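Local structure of rRNA adenine N-6-methyltransferase (Saccharopolyspora erythraea, 6NVM) at residues A[94-99]-A[117-122]; A[72-77]-A[134-139]; A[84-89]-A[113-118]; A[66-71]-A[90-95]; A[128-133]-A[154-159]. The protein transfers two methyl groups from S-adenosylmethionine to the N6 atom of one 23S rRNA adenine, which lowers ribosome affinity for macrolide, lincosamide and streptogramin B antibiotics. All coordinates share one frame; numbering follows the deposited sequence. Where two conformers were deposited one is given.

Contact 1 (A[94-99]-A[117-122])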
# COMPACT_ATOMS: atom_id res chain seq x y z
N GLN A 94 -10.96 17.69 5.48
CA GLN A 94 -12.14 17.41 4.68
C GLN A 94 -11.99 16.00 4.12
O GLN A 94 -10.88 15.45 4.05
CB GLN A 94 -12.31 18.43 3.56
CG GLN A 94 -11.14 18.48 2.60
CD GLN A 94 -11.24 19.62 1.61
OE1 GLN A 94 -10.47 20.57 1.67
NE2 GLN A 94 -12.21 19.53 0.70
N VAL A 95 -13.11 15.42 3.72
CA VAL A 95 -13.14 14.11 3.11
C VAL A 95 -13.87 14.22 1.78
O VAL A 95 -14.98 14.78 1.72
CB VAL A 95 -13.83 13.06 4.00
CG1 VAL A 95 -13.79 11.68 3.33
CG2 VAL A 95 -13.17 13.01 5.37
N THR A 96 -13.26 13.70 0.73
CA THR A 96 -13.89 13.56 -0.57
C THR A 96 -14.10 12.06 -0.78
O THR A 96 -13.14 11.31 -0.92
CB THR A 96 -13.04 14.17 -1.68
OG1 THR A 96 -12.74 15.53 -1.34
CG2 THR A 96 -13.77 14.12 -3.01
N SER A 97 -15.37 11.65 -0.82
CA SER A 97 -15.76 10.25 -0.79
C SER A 97 -16.36 9.87 -2.15
O SER A 97 -17.34 10.48 -2.58
CB SER A 97 -16.77 10.02 0.33
OG SER A 97 -17.14 8.66 0.42
N TYR A 98 -15.78 8.87 -2.79
CA TYR A 98 -16.18 8.45 -4.13
C TYR A 98 -17.18 7.30 -4.07
O TYR A 98 -16.91 6.27 -3.45
CB TYR A 98 -14.96 8.05 -4.95
CG TYR A 98 -14.17 9.26 -5.39
CD1 TYR A 98 -13.32 9.91 -4.50
CD2 TYR A 98 -14.29 9.77 -6.67
CE1 TYR A 98 -12.62 11.03 -4.89
CE2 TYR A 98 -13.59 10.89 -7.07
CZ TYR A 98 -12.75 11.51 -6.17
OH TYR A 98 -12.04 12.63 -6.55
N GLU A 99 -18.32 7.49 -4.73
CA GLU A 99 -19.33 6.44 -4.86
C GLU A 99 -19.74 6.36 -6.32
O GLU A 99 -20.31 7.31 -6.86
CB GLU A 99 -20.53 6.72 -3.96
CG GLU A 99 -21.70 5.78 -4.18
CD GLU A 99 -21.26 4.33 -4.17
OE1 GLU A 99 -20.71 3.88 -3.14
OE2 GLU A 99 -21.46 3.64 -5.19
N ASN A 117 -17.71 19.32 6.02
CA ASN A 117 -16.42 19.04 5.39
C ASN A 117 -16.39 17.69 4.68
O ASN A 117 -15.30 17.16 4.41
CB ASN A 117 -15.28 19.13 6.41
CG ASN A 117 -15.30 17.99 7.42
OD1 ASN A 117 -16.34 17.39 7.68
ND2 ASN A 117 -14.14 17.69 7.99
N ILE A 118 -17.56 17.13 4.37
CA ILE A 118 -17.67 15.91 3.57
C ILE A 118 -18.27 16.27 2.23
O ILE A 118 -19.30 16.96 2.16
CB ILE A 118 -18.51 14.82 4.25
CG1 ILE A 118 -17.84 14.32 5.53
CG2 ILE A 118 -18.74 13.66 3.26
CD1 ILE A 118 -18.62 13.23 6.26
N GLU A 119 -17.65 15.79 1.16
CA GLU A 119 -18.16 15.89 -0.19
C GLU A 119 -18.23 14.49 -0.77
O GLU A 119 -17.29 13.71 -0.59
CB GLU A 119 -17.27 16.80 -1.03
CG GLU A 119 -17.66 16.92 -2.49
CD GLU A 119 -16.69 17.77 -3.28
OE1 GLU A 119 -15.59 18.06 -2.76
OE2 GLU A 119 -17.02 18.14 -4.42
N VAL A 120 -19.34 14.17 -1.42
CA VAL A 120 -19.53 12.88 -2.09
C VAL A 120 -19.44 13.13 -3.59
O VAL A 120 -20.17 13.97 -4.14
CB VAL A 120 -20.87 12.24 -1.73
CG1 VAL A 120 -21.09 10.95 -2.53
CG2 VAL A 120 -20.93 11.96 -0.25
N VAL A 121 -18.55 12.40 -4.25
CA VAL A 121 -18.36 12.48 -5.70
C VAL A 121 -18.94 11.22 -6.31
O VAL A 121 -18.58 10.10 -5.91
CB VAL A 121 -16.88 12.65 -6.07
CG1 VAL A 121 -16.71 12.73 -7.61
CG2 VAL A 121 -16.29 13.88 -5.38
N ASN A 122 -19.83 11.39 -7.29
CA ASN A 122 -20.42 10.27 -8.01
C ASN A 122 -19.52 9.96 -9.20
O ASN A 122 -19.73 10.44 -10.31
CB ASN A 122 -21.85 10.61 -8.44
CG ASN A 122 -22.48 9.53 -9.29
OD1 ASN A 122 -23.30 9.82 -10.16
ND2 ASN A 122 -22.11 8.27 -9.05
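V121 and Y98 pack side by side where strands 94-98 and 118-121 run parallel, and this is the tight part. V121 CB sits over one face of the Y98 ring, 4.1 Å from the centroid and offset toward the rim, a CH-pi contact. V121 CG1 extends anti to its backbone N (chi1 180°) and reaches Y98 CE2 at 3.7 Å. The other methyl turns to T96, and V121 CG2 to T96 CG2 is a snug 3.5 Å. F125 adds an edge-to-face partner for the tyrosine.

Toward the start of the strands the same face loosens. The extended E119 runs out alongside T96 into solvent, its OE1 4.1 Å from T96 OG1, too far to bond. Q94 and N117 only brush, CB to CB 4.2 Å, and the end of Q94 leads away.

Five backbone hydrogen bonds tie the pair, S97 N to E119 O among them at 2.8 Å. Past the last one, N122 ND2 donates to E99 O at 3.0 Å, in the carbonyl plane. Helix 102-111 connects the two strands, making a beta-alpha-beta unit. E99, predicted to bind S-adenosylmethionine, is thus anchored by its main chain, while its carboxylate takes the D101 N-H, consistent with a preset cofactor site.

Contact 2 (A[72-77]-A[134-139])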
# COMPACT_ATOMS: atom_id res chain seq x y z
N LEU A 72 -5.01 18.29 6.78
CA LEU A 72 -4.76 17.27 5.76
C LEU A 72 -6.07 16.78 5.14
O LEU A 72 -6.91 16.24 5.87
CB LEU A 72 -4.00 16.10 6.37
CG LEU A 72 -3.53 15.01 5.41
CD1 LEU A 72 -2.43 15.53 4.52
CD2 LEU A 72 -3.08 13.78 6.18
N PRO A 73 -6.28 16.90 3.83
CA PRO A 73 -7.49 16.34 3.23
C PRO A 73 -7.37 14.84 2.98
O PRO A 73 -6.27 14.29 2.86
CB PRO A 73 -7.60 17.11 1.91
CG PRO A 73 -6.17 17.38 1.53
CD PRO A 73 -5.44 17.60 2.84
N VAL A 74 -8.53 14.19 2.91
CA VAL A 74 -8.62 12.75 2.73
C VAL A 74 -9.45 12.46 1.49
O VAL A 74 -10.48 13.11 1.26
CB VAL A 74 -9.25 12.06 3.96
CG1 VAL A 74 -9.45 10.56 3.72
CG2 VAL A 74 -8.40 12.30 5.20
N LEU A 75 -9.01 11.49 0.69
CA LEU A 75 -9.84 10.89 -0.35
C LEU A 75 -10.25 9.50 0.10
O LEU A 75 -9.43 8.74 0.63
CB LEU A 75 -9.10 10.83 -1.69
CG LEU A 75 -9.19 12.07 -2.57
CD1 LEU A 75 -8.59 13.28 -1.87
CD2 LEU A 75 -8.50 11.83 -3.91
N GLU A 76 -11.53 9.16 -0.09
CA GLU A 76 -12.06 7.87 0.33
C GLU A 76 -12.72 7.15 -0.84
O GLU A 76 -13.43 7.77 -1.64
CB GLU A 76 -13.08 8.01 1.47
CG GLU A 76 -13.60 6.67 1.97
CD GLU A 76 -14.73 6.79 2.98
OE1 GLU A 76 -15.41 7.83 3.00
OE2 GLU A 76 -14.92 5.84 3.77
N ALA A 77 -12.48 5.85 -0.92
CA ALA A 77 -13.13 4.98 -1.89
C ALA A 77 -13.81 3.84 -1.16
O ALA A 77 -13.39 3.43 -0.07
CB ALA A 77 -12.12 4.43 -2.92
N PRO A 134 -0.52 17.71 -0.28
CA PRO A 134 -0.46 16.49 0.53
C PRO A 134 -1.86 16.03 0.91
O PRO A 134 -2.76 16.84 1.15
CB PRO A 134 0.36 16.92 1.76
CG PRO A 134 1.13 18.11 1.31
CD PRO A 134 0.25 18.81 0.31
N PHE A 135 -2.04 14.71 0.96
CA PHE A 135 -3.34 14.14 1.27
C PHE A 135 -3.14 12.71 1.74
O PHE A 135 -2.06 12.14 1.63
CB PHE A 135 -4.27 14.18 0.05
CG PHE A 135 -3.95 13.14 -0.99
CD1 PHE A 135 -2.89 13.32 -1.85
CD2 PHE A 135 -4.72 11.99 -1.10
CE1 PHE A 135 -2.58 12.36 -2.81
CE2 PHE A 135 -4.42 11.02 -2.06
CZ PHE A 135 -3.34 11.22 -2.91
N ALA A 136 -4.22 12.14 2.28
CA ALA A 136 -4.26 10.75 2.67
C ALA A 136 -5.40 10.05 1.94
O ALA A 136 -6.42 10.66 1.63
CB ALA A 136 -4.45 10.60 4.19
N PHE A 137 -5.19 8.77 1.64
CA PHE A 137 -6.23 7.92 1.07
C PHE A 137 -6.68 6.91 2.10
O PHE A 137 -5.85 6.33 2.81
CB PHE A 137 -5.72 7.18 -0.18
CG PHE A 137 -6.68 6.14 -0.67
CD1 PHE A 137 -7.75 6.49 -1.47
CD2 PHE A 137 -6.53 4.82 -0.30
CE1 PHE A 137 -8.65 5.54 -1.92
CE2 PHE A 137 -7.43 3.85 -0.75
CZ PHE A 137 -8.49 4.22 -1.56
N VAL A 138 -7.99 6.70 2.19
CA VAL A 138 -8.57 5.64 3.00
C VAL A 138 -9.59 4.90 2.14
O VAL A 138 -10.36 5.53 1.42
CB VAL A 138 -9.24 6.19 4.28
CG1 VAL A 138 -9.87 5.07 5.08
CG2 VAL A 138 -8.24 6.94 5.12
N GLY A 139 -9.61 3.57 2.22
CA GLY A 139 -10.52 2.84 1.37
C GLY A 139 -10.79 1.43 1.85
O GLY A 139 -9.92 0.76 2.41
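The F137 ring receives A77 CB at its edge, close to the ring plane, with A77 CB 3.8 Å from F137 CE1. L75 O comes at the same ring obliquely, 3.5 Å from F137 CD1, and F125 meets it from outside the two segments with the ring planes at about 35°. F135 is touched more lightly: L75 CD1 approaches its ring obliquely, 4.2 Å from F135 CD2, while P73 crosses the F135 side chain at about a right angle.

Strands 73-77 and 135-140 are the central parallel neighbours of the Rossmann-like sheet of class I methyltransferases, first and fourth in chain order. Between them the chain order switches, and their C-terminal ends run on into G78 and A140, both predicted to bind S-adenosylmethionine. F137, L75 and A77 share one face, to which helix 146-155 brings W152, I149 and C153. On the other face V74 CG1 meets V138 CG2 at 4.1 Å, and L72 CD2 reaches A136 CB at 4.0 Å. V138 and E76 are the residues that helix 83-89 covers here, through L84 and L88.

E76 stretches out on that second face with its CG anti to the backbone N (chi1 -178°), which carries its buried OE1 to the hydroxyls of T85 and S97. Four backbone hydrogen bonds join the strands; the last and longest runs from A77 N to V138 O, 3.2 Å.

Contact 3 (A[84-89]-A[113-118])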
# COMPACT_ATOMS: atom_id res chain seq x y z
N LEU A 84 -17.49 5.21 8.63
CA LEU A 84 -16.08 5.54 8.57
C LEU A 84 -15.88 6.97 8.07
O LEU A 84 -15.02 7.70 8.58
CB LEU A 84 -15.34 4.54 7.68
CG LEU A 84 -13.88 4.86 7.37
CD1 LEU A 84 -13.07 5.00 8.64
CD2 LEU A 84 -13.29 3.78 6.46
N THR A 85 -16.66 7.38 7.07
CA THR A 85 -16.51 8.73 6.53
C THR A 85 -16.69 9.78 7.63
O THR A 85 -15.96 10.78 7.66
CB THR A 85 -17.54 8.95 5.42
OG1 THR A 85 -17.59 7.80 4.57
CG2 THR A 85 -17.16 10.18 4.60
N ARG A 86 -17.65 9.56 8.52
CA ARG A 86 -17.87 10.50 9.63
C ARG A 86 -16.64 10.57 10.53
O ARG A 86 -16.24 11.66 10.97
CB ARG A 86 -19.08 10.06 10.45
CG ARG A 86 -20.40 10.01 9.69
CD ARG A 86 -21.48 9.31 10.53
NE ARG A 86 -22.64 8.92 9.73
CZ ARG A 86 -23.78 9.60 9.65
NH1 ARG A 86 -23.95 10.73 10.32
NH2 ARG A 86 -24.77 9.13 8.89
N GLU A 87 -16.03 9.43 10.83
CA GLU A 87 -14.89 9.42 11.73
C GLU A 87 -13.65 10.01 11.08
O GLU A 87 -12.84 10.65 11.77
CB GLU A 87 -14.66 8.00 12.24
CG GLU A 87 -15.90 7.50 12.99
CD GLU A 87 -15.66 6.28 13.83
OE1 GLU A 87 -14.49 5.97 14.14
OE2 GLU A 87 -16.67 5.63 14.20
N LEU A 88 -13.50 9.85 9.76
CA LEU A 88 -12.43 10.54 9.06
C LEU A 88 -12.64 12.05 9.07
O LEU A 88 -11.69 12.81 9.26
CB LEU A 88 -12.35 10.05 7.62
CG LEU A 88 -12.13 8.55 7.41
CD1 LEU A 88 -12.27 8.22 5.93
CD2 LEU A 88 -10.78 8.13 7.94
N ALA A 89 -13.88 12.49 8.85
CA ALA A 89 -14.18 13.92 8.80
C ALA A 89 -14.00 14.60 10.15
O ALA A 89 -13.76 15.81 10.19
CB ALA A 89 -15.61 14.14 8.30
N SER A 113 -24.97 14.94 5.11
CA SER A 113 -25.08 16.38 4.89
C SER A 113 -24.90 17.18 6.17
O SER A 113 -24.67 18.39 6.09
CB SER A 113 -26.42 16.71 4.25
OG SER A 113 -27.50 16.31 5.08
N GLY A 114 -25.00 16.55 7.34
CA GLY A 114 -24.69 17.22 8.59
C GLY A 114 -23.22 17.43 8.86
O GLY A 114 -22.86 17.98 9.92
N HIS A 115 -22.35 17.01 7.95
CA HIS A 115 -20.91 17.22 8.07
C HIS A 115 -20.45 18.15 6.95
O HIS A 115 -20.25 17.70 5.81
CB HIS A 115 -20.15 15.89 7.99
CG HIS A 115 -20.29 15.05 9.21
ND1 HIS A 115 -21.42 14.31 9.47
CD2 HIS A 115 -19.45 14.86 10.26
CE1 HIS A 115 -21.27 13.69 10.63
NE2 HIS A 115 -20.08 14.00 11.12
N PRO A 116 -20.25 19.44 7.22
CA PRO A 116 -19.94 20.37 6.12
C PRO A 116 -18.63 20.07 5.41
O PRO A 116 -18.45 20.52 4.27
CB PRO A 116 -19.89 21.74 6.81
CG PRO A 116 -19.62 21.44 8.24
CD PRO A 116 -20.27 20.12 8.52
N ASN A 117 -17.71 19.32 6.02
CA ASN A 117 -16.42 19.04 5.39
C ASN A 117 -16.39 17.69 4.68
O ASN A 117 -15.30 17.16 4.41
CB ASN A 117 -15.28 19.13 6.41
CG ASN A 117 -15.30 17.99 7.42
OD1 ASN A 117 -16.34 17.39 7.68
ND2 ASN A 117 -14.14 17.69 7.99
N ILE A 118 -17.56 17.13 4.37
CA ILE A 118 -17.67 15.91 3.57
C ILE A 118 -18.27 16.27 2.23
O ILE A 118 -19.30 16.96 2.16
CB ILE A 118 -18.51 14.82 4.25
CG1 ILE A 118 -17.84 14.32 5.53
CG2 ILE A 118 -18.74 13.66 3.26
CD1 ILE A 118 -18.62 13.23 6.26
O HOH W 1 -17.00 16.68 10.29
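A89 of helix 83-89 packs against I118 and N117, and T85 against I118; both partners lie in a type I turn from H115 to I118. This turn leads into strand 118-121, so the contact lies at the outer edge of the Rossmann-like sheet, where the helix end meets the loop after helix 102-111.

I118 reaches across with CG1 anti to its carbonyl carbon (chi1 -65°) and CD1 extended beyond. That lays I118 CG1 3.6 Å from A89 CB and I118 CD1 3.8 Å from T85 CG2. The T85 hydroxyl turns instead to E76, leaving its methyl for the isoleucine.

N117 holds its amide between its own backbone N and carbonyl carbon (chi1 70°). From there N117 ND2 sends a nearly straight bond of 2.9 Å to A89 O, in the carbonyl plane and on a lone pair, with the acceptor also in the amide plane. One side-chain N-H thus grips a carbonyl at the end of the helix.

H115 and R86 meet at about a right angle, guanidinium and ring planes 84° apart; the touch is R86 CG to H115 CE1, 3.9 Å. A water at the imidazole edge, in its plane, donates to N117 OD1 at 2.8 Å.

Contact 4 (A[66-71]-A[90-95])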
# COMPACT_ATOMS: atom_id res chain seq x y z
N ALA A 66 -4.97 6.12 9.88
CA ALA A 66 -4.70 6.96 8.73
C ALA A 66 -3.80 8.14 9.05
O ALA A 66 -3.38 8.84 8.12
CB ALA A 66 -6.03 7.45 8.15
N GLU A 67 -3.50 8.39 10.32
CA GLU A 67 -2.59 9.46 10.73
C GLU A 67 -3.05 10.80 10.17
O GLU A 67 -2.32 11.50 9.45
CB GLU A 67 -1.16 9.13 10.32
CG GLU A 67 -0.66 7.86 11.01
CD GLU A 67 0.79 7.52 10.71
OE1 GLU A 67 1.23 7.75 9.56
OE2 GLU A 67 1.47 7.01 11.63
N LEU A 68 -4.28 11.16 10.51
CA LEU A 68 -4.92 12.36 10.00
C LEU A 68 -4.65 13.55 10.91
O LEU A 68 -4.26 13.41 12.07
CB LEU A 68 -6.42 12.13 9.86
CG LEU A 68 -6.82 10.91 9.03
CD1 LEU A 68 -8.34 10.75 9.07
CD2 LEU A 68 -6.32 11.06 7.60
N ARG A 69 -4.84 14.74 10.35
CA ARG A 69 -4.65 15.98 11.09
C ARG A 69 -5.52 17.05 10.47
O ARG A 69 -5.97 16.91 9.32
CB ARG A 69 -3.17 16.42 11.10
CG ARG A 69 -2.58 16.63 9.73
CD ARG A 69 -1.16 17.15 9.82
NE ARG A 69 -0.60 17.45 8.50
CZ ARG A 69 0.00 16.56 7.71
NH1 ARG A 69 0.14 15.30 8.10
NH2 ARG A 69 0.48 16.94 6.53
N PRO A 70 -5.78 18.15 11.19
CA PRO A 70 -6.80 19.10 10.74
C PRO A 70 -6.50 19.80 9.42
O PRO A 70 -7.44 20.29 8.78
CB PRO A 70 -6.87 20.12 11.89
CG PRO A 70 -6.31 19.42 13.06
CD PRO A 70 -5.27 18.48 12.53
N ASP A 71 -5.25 19.89 8.99
CA ASP A 71 -4.95 20.56 7.73
C ASP A 71 -4.75 19.58 6.57
O ASP A 71 -4.39 20.01 5.47
CB ASP A 71 -3.72 21.47 7.88
CG ASP A 71 -2.40 20.71 7.95
OD1 ASP A 71 -2.39 19.47 8.01
OD2 ASP A 71 -1.34 21.39 7.94
N ASP A 90 -14.10 13.85 11.25
CA ASP A 90 -13.83 14.40 12.57
C ASP A 90 -12.37 14.77 12.78
O ASP A 90 -12.06 15.59 13.65
CB ASP A 90 -14.21 13.39 13.66
CG ASP A 90 -15.71 13.32 13.90
OD1 ASP A 90 -16.44 14.23 13.46
OD2 ASP A 90 -16.14 12.34 14.55
N ARG A 91 -11.46 14.17 12.01
CA ARG A 91 -10.03 14.31 12.24
C ARG A 91 -9.29 15.06 11.14
O ARG A 91 -8.27 15.68 11.42
CB ARG A 91 -9.40 12.92 12.40
CG ARG A 91 -9.95 12.11 13.57
CD ARG A 91 -9.60 10.62 13.44
NE ARG A 91 -9.87 9.87 14.67
CZ ARG A 91 -11.07 9.44 15.06
NH1 ARG A 91 -12.14 9.69 14.32
NH2 ARG A 91 -11.19 8.76 16.19
N ALA A 92 -9.79 15.00 9.90
CA ALA A 92 -9.11 15.57 8.75
C ALA A 92 -9.72 16.92 8.36
O ALA A 92 -10.80 17.30 8.82
CB ALA A 92 -9.19 14.61 7.56
N ARG A 93 -9.01 17.64 7.50
CA ARG A 93 -9.52 18.92 7.01
C ARG A 93 -10.86 18.73 6.30
O ARG A 93 -11.79 19.53 6.49
CB ARG A 93 -8.51 19.56 6.06
CG ARG A 93 -8.81 21.02 5.74
CD ARG A 93 -7.81 21.59 4.74
NE ARG A 93 -8.07 21.14 3.38
CZ ARG A 93 -7.16 21.11 2.41
NH1 ARG A 93 -5.91 21.48 2.64
NH2 ARG A 93 -7.50 20.70 1.19
N GLN A 94 -10.96 17.69 5.48
CA GLN A 94 -12.14 17.41 4.68
C GLN A 94 -11.99 16.00 4.12
O GLN A 94 -10.88 15.45 4.05
CB GLN A 94 -12.31 18.43 3.56
CG GLN A 94 -11.14 18.48 2.60
CD GLN A 94 -11.24 19.62 1.61
OE1 GLN A 94 -10.47 20.57 1.67
NE2 GLN A 94 -12.21 19.53 0.70
N VAL A 95 -13.11 15.42 3.72
CA VAL A 95 -13.14 14.11 3.11
C VAL A 95 -13.87 14.22 1.78
O VAL A 95 -14.98 14.78 1.72
CB VAL A 95 -13.83 13.06 4.00
CG1 VAL A 95 -13.79 11.68 3.33
CG2 VAL A 95 -13.17 13.01 5.37
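L68 holds its CG anti to the carbonyl carbon (chi1 -55°), which, with an extended chi2, swings CD1 toward R91 and A92; L68 CB already faces R91 from the backbone. The two side chains cross at about a right angle, L68 CB to R91 CB being 4.0 Å. Beyond CG the arginine chain is extended and leads away, carrying its NH1 to E87 O. L68 CD1 lies 4.2 Å from A92 CB.

R93 is shaped differently: its CG is anti to the backbone N (chi1 -168°), and a bend at chi3 (77°) curls the guanidinium round toward Q94. R93 NE then reaches Q94 OE1 at 3.0 Å, in the carbonyl plane and on a lone pair, while NH2 comes to the same oxygen from above that plane. This side-on grip fixes the guanidinium, whose NH2 also forms a salt bridge with E133.

Across the two segments there is no hydrogen bond. P70 O presses close to R93 CB, 3.0 Å away, and D71 O lies 3.5 Å from R93 NH1 without bonding it. A92 CA makes a C-H...O contact with R69 O, 3.5 Å. R69 NE forms a salt bridge with D71 OD1 (2.7 Å), whose hydrogen bond is bent and weak, and R69 NH2 pairs with E160.

The contact joins the loop between helix 56-65 and strand 73-77 to the lead-in of strand 94-98. L68 packs against V74 and A136 of the sheet and L88 of helix 83-89, and the backbone of R93 bonds to L72 where the two strands begin side by side.

Contact 5 (A[128-133]-A[154-159])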
# COMPACT_ATOMS: atom_id res chain seq x y z
N ALA A 128 -9.94 9.02 -11.02
CA ALA A 128 -9.79 10.31 -10.36
C ALA A 128 -8.32 10.73 -10.32
O ALA A 128 -7.41 9.91 -10.25
CB ALA A 128 -10.35 10.25 -8.94
N GLU A 129 -8.10 12.05 -10.40
CA GLU A 129 -6.77 12.63 -10.26
C GLU A 129 -6.49 12.91 -8.78
O GLU A 129 -7.38 13.35 -8.06
CB GLU A 129 -6.67 13.94 -11.04
CG GLU A 129 -6.54 13.77 -12.54
CD GLU A 129 -5.14 13.36 -12.96
OE1 GLU A 129 -4.16 13.76 -12.29
OE2 GLU A 129 -5.01 12.64 -13.97
N PRO A 130 -5.27 12.67 -8.28
CA PRO A 130 -4.97 13.06 -6.91
C PRO A 130 -4.90 14.57 -6.78
O PRO A 130 -4.62 15.28 -7.76
CB PRO A 130 -3.60 12.41 -6.65
CG PRO A 130 -3.00 12.30 -7.98
CD PRO A 130 -4.12 12.01 -8.92
N PRO A 131 -5.17 15.11 -5.60
CA PRO A 131 -5.06 16.56 -5.42
C PRO A 131 -3.61 17.00 -5.45
O PRO A 131 -2.70 16.23 -5.08
CB PRO A 131 -5.69 16.80 -4.04
CG PRO A 131 -5.57 15.50 -3.34
CD PRO A 131 -5.67 14.44 -4.39
N PRO A 132 -3.33 18.24 -5.87
CA PRO A 132 -1.93 18.68 -5.99
C PRO A 132 -1.37 19.22 -4.68
O PRO A 132 -0.58 20.17 -4.68
CB PRO A 132 -2.01 19.77 -7.06
CG PRO A 132 -3.36 20.38 -6.84
CD PRO A 132 -4.27 19.25 -6.39
N GLU A 133 -1.77 18.62 -3.57
CA GLU A 133 -1.30 18.98 -2.24
C GLU A 133 -1.20 17.70 -1.43
O GLU A 133 -1.74 16.67 -1.84
CB GLU A 133 -2.25 19.98 -1.57
CG GLU A 133 -3.69 19.46 -1.47
CD GLU A 133 -4.59 20.36 -0.63
OE1 GLU A 133 -4.12 20.91 0.38
OE2 GLU A 133 -5.78 20.50 -0.99
N LEU A 154 0.46 4.51 -5.17
CA LEU A 154 1.89 4.58 -5.42
C LEU A 154 2.23 5.67 -6.41
O LEU A 154 3.32 6.27 -6.33
CB LEU A 154 2.41 3.24 -5.94
CG LEU A 154 2.36 2.09 -4.93
CD1 LEU A 154 2.69 0.79 -5.63
CD2 LEU A 154 3.33 2.35 -3.78
N GLU A 155 1.33 5.97 -7.34
CA GLU A 155 1.61 6.94 -8.39
C GLU A 155 1.22 8.37 -8.03
O GLU A 155 1.54 9.29 -8.78
CB GLU A 155 0.90 6.52 -9.68
CG GLU A 155 1.46 5.21 -10.26
CD GLU A 155 1.15 5.04 -11.74
OE1 GLU A 155 1.21 6.05 -12.48
OE2 GLU A 155 0.86 3.90 -12.17
N ALA A 156 0.56 8.59 -6.89
CA ALA A 156 0.19 9.94 -6.47
C ALA A 156 1.37 10.61 -5.78
O ALA A 156 1.71 10.25 -4.65
CB ALA A 156 -1.01 9.89 -5.54
N PRO A 157 2.02 11.60 -6.41
CA PRO A 157 3.29 12.10 -5.85
C PRO A 157 3.15 12.83 -4.52
O PRO A 157 4.15 12.93 -3.80
CB PRO A 157 3.81 13.03 -6.94
CG PRO A 157 2.62 13.42 -7.73
CD PRO A 157 1.70 12.24 -7.69
N THR A 158 1.97 13.34 -4.17
CA THR A 158 1.80 14.09 -2.92
C THR A 158 1.16 13.27 -1.81
O THR A 158 0.91 13.82 -0.73
CB THR A 158 0.94 15.34 -3.15
OG1 THR A 158 -0.41 14.95 -3.41
CG2 THR A 158 1.47 16.19 -4.31
N ILE A 159 0.88 11.99 -2.03
CA ILE A 159 0.23 11.20 -0.99
C ILE A 159 1.15 11.09 0.21
O ILE A 159 2.39 11.03 0.07
CB ILE A 159 -0.17 9.81 -1.51
CG1 ILE A 159 -1.15 9.14 -0.55
CG2 ILE A 159 1.05 8.92 -1.71
CD1 ILE A 159 -1.85 7.92 -1.14
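The type I turn from A156 to I159, which carries the chain from helix 146-155 into strand 159-167, packs through A156 and T158 on the proline-rich loop 128-133. T158 makes the polar link. Its OG1 lies between the backbone N and the carbonyl carbon (chi1 70°), and from there T158 OG1 donates to E133 O at 2.7 Å. The donor stands about 59° out of the carbonyl plane, not on a lone pair. P131 O, 3.1 Å from T158 OG1, lies on the same side of the hydroxyl as E133 O, but the bond goes to E133 O. T158 CB follows close behind, 3.3 Å from E133 O.

At the other end the touch is purely apolar: P130 CB rests against A156 CB at 3.8 Å, with the CG of the same proline little farther off. P130 and P131 adopt polyproline II backbone angles.

In the Rossmann-like fold both segments are connections next to strand 135-140: the loop leads into it, and the turn comes after the helix that follows it. F135 at the start of that strand touches P130, A156 and T158, so its ring lies beside both ends of the contact. W152 of helix 146-155 donates its indole N-H to A128 O and packs on P130. The E133 carboxylate points elsewhere, to a salt bridge with R93. Within the turn, I159 N closes on A156 O at 3.3 Å.

In the fold
Contact 2 is the buried core, two central strands with mostly apolar side chains, while contact 1 pairs the next strand outward with the sheet's edge strand and is only partly buried. The two join through backbone bonds between strands 73-77 and 94-98. Contact 3 shares N117 and I118 with contact 1 and sets helix 83-89 against the edge; T85 bonds E76 of contact 2. Contacts 4 and 5 lie at the surface, linked by a salt bridge from R93 to E133. Backbone bonds carry the two strand pairs; contacts 3 and 5 each rest on one side-chain-to-carbonyl bond plus apolar touches, and contact 4 on packing alone. Contacts 3 and 5 do not touch.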